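Local structure of endosialidase (Enterobacteria phage phi92, 4HIZ) at residues T90-M102 / H113-W126. The protein cleaves polysialic acid, probably hydrolysing both alpha-2,8 and alpha-2,9 linkages within the polymer as a phage endosialidase. Numbering follows the deposited sequence.
With NA (sodium ion), chain B; EDO (1,2-ethanediol), chain R; EDO (1,2-ethanediol), chain L.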
# COMPACT_ATOMS: atom_id res chain seq x y z
N THR A 90 8.05 18.23 17.37
CA THR A 90 8.79 18.12 16.09
C THR A 90 10.23 18.62 16.16
O THR A 90 10.55 19.48 16.98
CB THR A 90 8.07 18.83 14.92
OG1 THR A 90 8.03 20.25 15.14
CG2 THR A 90 6.66 18.26 14.70
N PHE A 91 11.08 18.09 15.29
CA PHE A 91 12.46 18.56 15.21
C PHE A 91 13.08 18.10 13.90
O PHE A 91 12.54 17.22 13.22
CB PHE A 91 13.27 18.06 16.45
CG PHE A 91 13.40 16.56 16.55
CD1 PHE A 91 14.44 15.88 15.87
CD2 PHE A 91 12.48 15.81 17.27
CE1 PHE A 91 14.53 14.49 15.97
CE2 PHE A 91 12.57 14.41 17.37
CZ PHE A 91 13.61 13.74 16.71
N VAL A 92 14.18 18.75 13.53
CA VAL A 92 14.96 18.39 12.34
C VAL A 92 16.36 18.01 12.82
O VAL A 92 16.98 18.73 13.64
CB VAL A 92 14.99 19.56 11.35
CG1 VAL A 92 15.83 19.20 10.09
CG2 VAL A 92 13.53 19.97 10.95
N TYR A 93 16.83 16.86 12.37
CA TYR A 93 18.18 16.41 12.75
C TYR A 93 18.84 15.74 11.56
O TYR A 93 18.24 14.82 10.96
CB TYR A 93 18.12 15.45 13.94
CG TYR A 93 19.50 15.07 14.47
CD1 TYR A 93 20.19 15.93 15.35
CD2 TYR A 93 20.08 13.85 14.11
CE1 TYR A 93 21.46 15.55 15.81
CE2 TYR A 93 21.35 13.46 14.57
CZ TYR A 93 22.02 14.31 15.40
OH TYR A 93 23.26 13.92 15.90
N ASP A 94 20.08 16.16 11.26
CA ASP A 94 20.85 15.59 10.14
C ASP A 94 20.00 15.44 8.89
O ASP A 94 19.96 14.37 8.29
CB ASP A 94 21.43 14.24 10.60
CG ASP A 94 22.50 13.71 9.69
OD1 ASP A 94 23.19 14.53 9.03
OD2 ASP A 94 22.69 12.47 9.70
N ASN A 95 19.37 16.55 8.49
CA ASN A 95 18.62 16.64 7.21
C ASN A 95 17.28 15.92 7.18
O ASN A 95 16.61 15.95 6.15
CB ASN A 95 19.45 16.18 6.01
CG ASN A 95 20.77 16.92 5.91
OD1 ASN A 95 20.81 18.15 6.08
ND2 ASN A 95 21.86 16.19 5.67
N VAL A 96 16.91 15.27 8.27
CA VAL A 96 15.64 14.51 8.31
C VAL A 96 14.65 15.25 9.17
O VAL A 96 15.02 15.74 10.25
CB VAL A 96 15.88 13.09 8.86
CG1 VAL A 96 14.57 12.32 9.04
CG2 VAL A 96 16.84 12.33 7.93
N ILE A 97 13.40 15.37 8.72
CA ILE A 97 12.36 16.01 9.53
C ILE A 97 11.60 14.93 10.31
O ILE A 97 11.11 13.97 9.72
CB ILE A 97 11.37 16.78 8.63
CG1 ILE A 97 12.12 17.78 7.74
CG2 ILE A 97 10.29 17.52 9.49
CD1 ILE A 97 11.32 18.19 6.49
N TYR A 98 11.52 15.11 11.63
CA TYR A 98 10.82 14.17 12.50
C TYR A 98 9.53 14.77 13.02
O TYR A 98 9.51 15.90 13.54
CB TYR A 98 11.68 13.80 13.72
CG TYR A 98 12.94 13.01 13.36
CD1 TYR A 98 14.08 13.65 12.84
CD2 TYR A 98 12.99 11.65 13.60
CE1 TYR A 98 15.22 12.92 12.55
CE2 TYR A 98 14.13 10.90 13.29
CZ TYR A 98 15.24 11.55 12.79
OH TYR A 98 16.35 10.81 12.50
N ALA A 99 8.44 14.02 12.86
CA ALA A 99 7.13 14.42 13.37
C ALA A 99 6.63 13.35 14.36
O ALA A 99 5.90 12.40 13.98
CB ALA A 99 6.11 14.59 12.19
N PRO A 100 6.99 13.50 15.64
CA PRO A 100 6.50 12.57 16.65
C PRO A 100 5.06 12.93 17.01
O PRO A 100 4.66 14.09 16.86
CB PRO A 100 7.42 12.83 17.86
CG PRO A 100 8.62 13.60 17.27
CD PRO A 100 7.95 14.46 16.21
N PHE A 101 4.29 11.93 17.41
CA PHE A 101 2.85 12.10 17.68
C PHE A 101 2.41 10.89 18.50
O PHE A 101 3.27 10.11 18.96
CB PHE A 101 2.07 12.20 16.35
CG PHE A 101 2.07 10.93 15.53
CD1 PHE A 101 3.19 10.57 14.72
CD2 PHE A 101 0.94 10.11 15.52
CE1 PHE A 101 3.18 9.41 13.94
CE2 PHE A 101 0.90 8.93 14.74
CZ PHE A 101 2.03 8.57 13.95
N MET A 102 1.12 10.74 18.78
CA MET A 102 0.66 9.55 19.46
C MET A 102 -0.40 8.86 18.57
O MET A 102 -1.26 9.54 17.98
CB MET A 102 0.08 9.92 20.86
CG MET A 102 1.28 10.32 21.82
SD MET A 102 0.57 10.86 23.40
CE MET A 102 0.02 12.51 23.03
N HIS A 113 0.51 4.23 21.30
CA HIS A 113 1.98 4.32 21.22
C HIS A 113 2.43 5.75 20.98
O HIS A 113 1.82 6.47 20.17
CB HIS A 113 2.48 3.48 20.00
CG HIS A 113 2.33 2.01 20.18
ND1 HIS A 113 3.27 1.24 20.84
CD2 HIS A 113 1.38 1.15 19.74
CE1 HIS A 113 2.91 -0.04 20.79
NE2 HIS A 113 1.76 -0.12 20.13
N VAL A 114 3.53 6.17 21.63
CA VAL A 114 4.24 7.36 21.15
C VAL A 114 4.97 6.92 19.88
O VAL A 114 5.54 5.85 19.86
CB VAL A 114 5.23 7.85 22.23
CG1 VAL A 114 5.97 9.10 21.73
CG2 VAL A 114 4.43 8.17 23.53
N ALA A 115 4.91 7.73 18.83
CA ALA A 115 5.41 7.26 17.52
C ALA A 115 6.01 8.41 16.77
O ALA A 115 5.90 9.55 17.19
CB ALA A 115 4.18 6.73 16.73
N TRP A 116 6.61 8.16 15.62
CA TRP A 116 6.88 9.28 14.72
C TRP A 116 6.75 8.84 13.28
O TRP A 116 6.75 7.64 12.99
CB TRP A 116 8.26 9.93 14.96
CG TRP A 116 9.52 9.04 14.79
CD1 TRP A 116 9.72 8.00 13.89
CD2 TRP A 116 10.74 9.19 15.51
NE1 TRP A 116 11.00 7.49 14.03
CE2 TRP A 116 11.64 8.19 15.05
CE3 TRP A 116 11.14 10.05 16.54
CZ2 TRP A 116 12.93 8.06 15.56
CZ3 TRP A 116 12.44 9.92 17.06
CH2 TRP A 116 13.30 8.93 16.57
N VAL A 117 6.56 9.83 12.42
CA VAL A 117 6.85 9.64 10.99
C VAL A 117 7.93 10.64 10.61
O VAL A 117 8.16 11.65 11.33
CB VAL A 117 5.60 9.82 10.05
CG1 VAL A 117 4.57 8.69 10.30
CG2 VAL A 117 4.96 11.22 10.24
N LYS A 118 8.63 10.38 9.51
CA LYS A 118 9.81 11.17 9.16
C LYS A 118 9.78 11.50 7.69
O LYS A 118 9.19 10.74 6.90
CB LYS A 118 11.09 10.35 9.41
CG LYS A 118 11.17 9.68 10.79
CD LYS A 118 12.52 8.93 10.95
CE LYS A 118 12.64 7.77 9.94
NZ LYS A 118 13.75 6.79 10.33
N SER A 119 10.43 12.60 7.30
CA SER A 119 10.60 12.91 5.87
C SER A 119 12.05 13.08 5.55
O SER A 119 12.74 13.90 6.17
CB SER A 119 9.87 14.20 5.47
OG SER A 119 10.10 14.41 4.05
N GLY A 120 12.50 12.34 4.55
CA GLY A 120 13.84 12.49 3.98
C GLY A 120 13.91 13.33 2.72
O GLY A 120 14.96 13.35 2.07
N ASP A 121 12.83 14.02 2.36
CA ASP A 121 12.82 14.83 1.14
C ASP A 121 12.19 16.22 1.36
O ASP A 121 11.41 16.69 0.51
CB ASP A 121 12.13 14.07 -0.01
CG ASP A 121 10.77 13.56 0.37
OD1 ASP A 121 10.14 14.12 1.32
OD2 ASP A 121 10.28 12.62 -0.34
N ASP A 122 12.55 16.86 2.47
CA ASP A 122 12.11 18.22 2.73
C ASP A 122 10.59 18.30 2.93
O ASP A 122 10.00 19.37 2.73
CB ASP A 122 12.62 19.20 1.65
CG ASP A 122 14.15 19.29 1.67
OD1 ASP A 122 14.71 19.48 2.76
OD2 ASP A 122 14.80 19.10 0.64
N GLY A 123 9.97 17.19 3.32
CA GLY A 123 8.56 17.20 3.72
C GLY A 123 7.63 16.86 2.57
O GLY A 123 6.41 17.08 2.69
N GLN A 124 8.17 16.35 1.46
CA GLN A 124 7.28 15.95 0.38
C GLN A 124 6.61 14.63 0.66
O GLN A 124 5.42 14.48 0.39
CB GLN A 124 8.08 15.82 -0.94
CG GLN A 124 8.62 17.16 -1.37
CD GLN A 124 9.33 17.05 -2.71
OE1 GLN A 124 8.67 17.08 -3.76
NE2 GLN A 124 10.66 16.89 -2.68
N THR A 125 7.37 13.65 1.17
CA THR A 125 6.83 12.33 1.47
C THR A 125 7.31 11.87 2.83
O THR A 125 8.37 12.29 3.31
CB THR A 125 7.20 11.22 0.43
OG1 THR A 125 8.60 10.89 0.51
CG2 THR A 125 6.82 11.64 -1.01
N TRP A 126 6.48 11.03 3.47
CA TRP A 126 6.63 10.72 4.89
C TRP A 126 6.53 9.21 5.09
O TRP A 126 5.71 8.52 4.44
CB TRP A 126 5.56 11.46 5.69
CG TRP A 126 5.73 12.93 5.59
CD1 TRP A 126 5.38 13.73 4.54
CD2 TRP A 126 6.34 13.79 6.55
NE1 TRP A 126 5.72 15.04 4.79
CE2 TRP A 126 6.30 15.10 6.02
CE3 TRP A 126 6.92 13.58 7.82
CZ2 TRP A 126 6.79 16.20 6.71
CZ3 TRP A 126 7.42 14.67 8.50
CH2 TRP A 126 7.37 15.97 7.95
NA NA B . 10.34 22.17 16.97
C1 EDO R . 19.39 20.35 9.09
O1 EDO R . 19.82 19.09 9.58
C2 EDO R . 19.39 20.40 7.57
O2 EDO R . 19.67 21.74 7.17
C1 EDO L . 15.23 22.05 14.21
O1 EDO L . 14.65 21.15 15.15
C2 EDO L . 14.62 23.45 14.26
O2 EDO L . 13.22 23.36 14.14
O HOH W 1 14.15 15.96 4.80
O HOH W 2 16.04 8.33 11.16
O HOH W 3 12.92 23.02 17.80
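Tyr98 turns the edge of its ring onto one face of the Trp116 indole. This is an edge-to-face pair with planes at 65°. Tyr98 CD2 is 3.8 Å from Trp116 CE3. Lys118 runs alongside the same tyrosine, and its CD lies 3.5 Å from Tyr98 CE2. One water joins Tyr98 OH to Lys118 NZ, and this amine also forms a salt bridge with Asp511 of a second subunit. Trp116 has its CG between the backbone N and the carbonyl carbon (chi1 60°), with the indole beside Tyr98 on the same face of the sheet. Its NE1 hydrogen-bonds to the Glu130 carboxylate, and Phe91 CZ touches its CZ3.

Ile97, Ala99 and Phe101 lie on the other face of the sheet. Ile97 CG2 is 3.6 Å from Trp126 CH2, and Ala99 CB rests near Trp126 CZ3. Phe101 takes Ala115 CB over one ring face, a CH-pi contact with CB 4.2 Å from the ring centroid.

Six backbone hydrogen bonds tie Ile97, Ala99 and Phe101 to Ser119, Val117 and Ala115. The bond from Ala99 N to Val117 O is short, 2.8 Å. At the end of the strand, Ser119 OG accepts from Asp121 N in an ST turn and also from Gly123 N. A second water accepts a hydrogen bond from Asp122 N and donates to Asn95 O and Ser119 O, linking the two turns. Thr90 O binds a sodium ion together with Val477 O.

Strands 96-104 and 113-119 thus form an antiparallel beta hairpin in a sheet of the catalytic beta-propeller domain, as expected for a propeller blade of the sialidase fold.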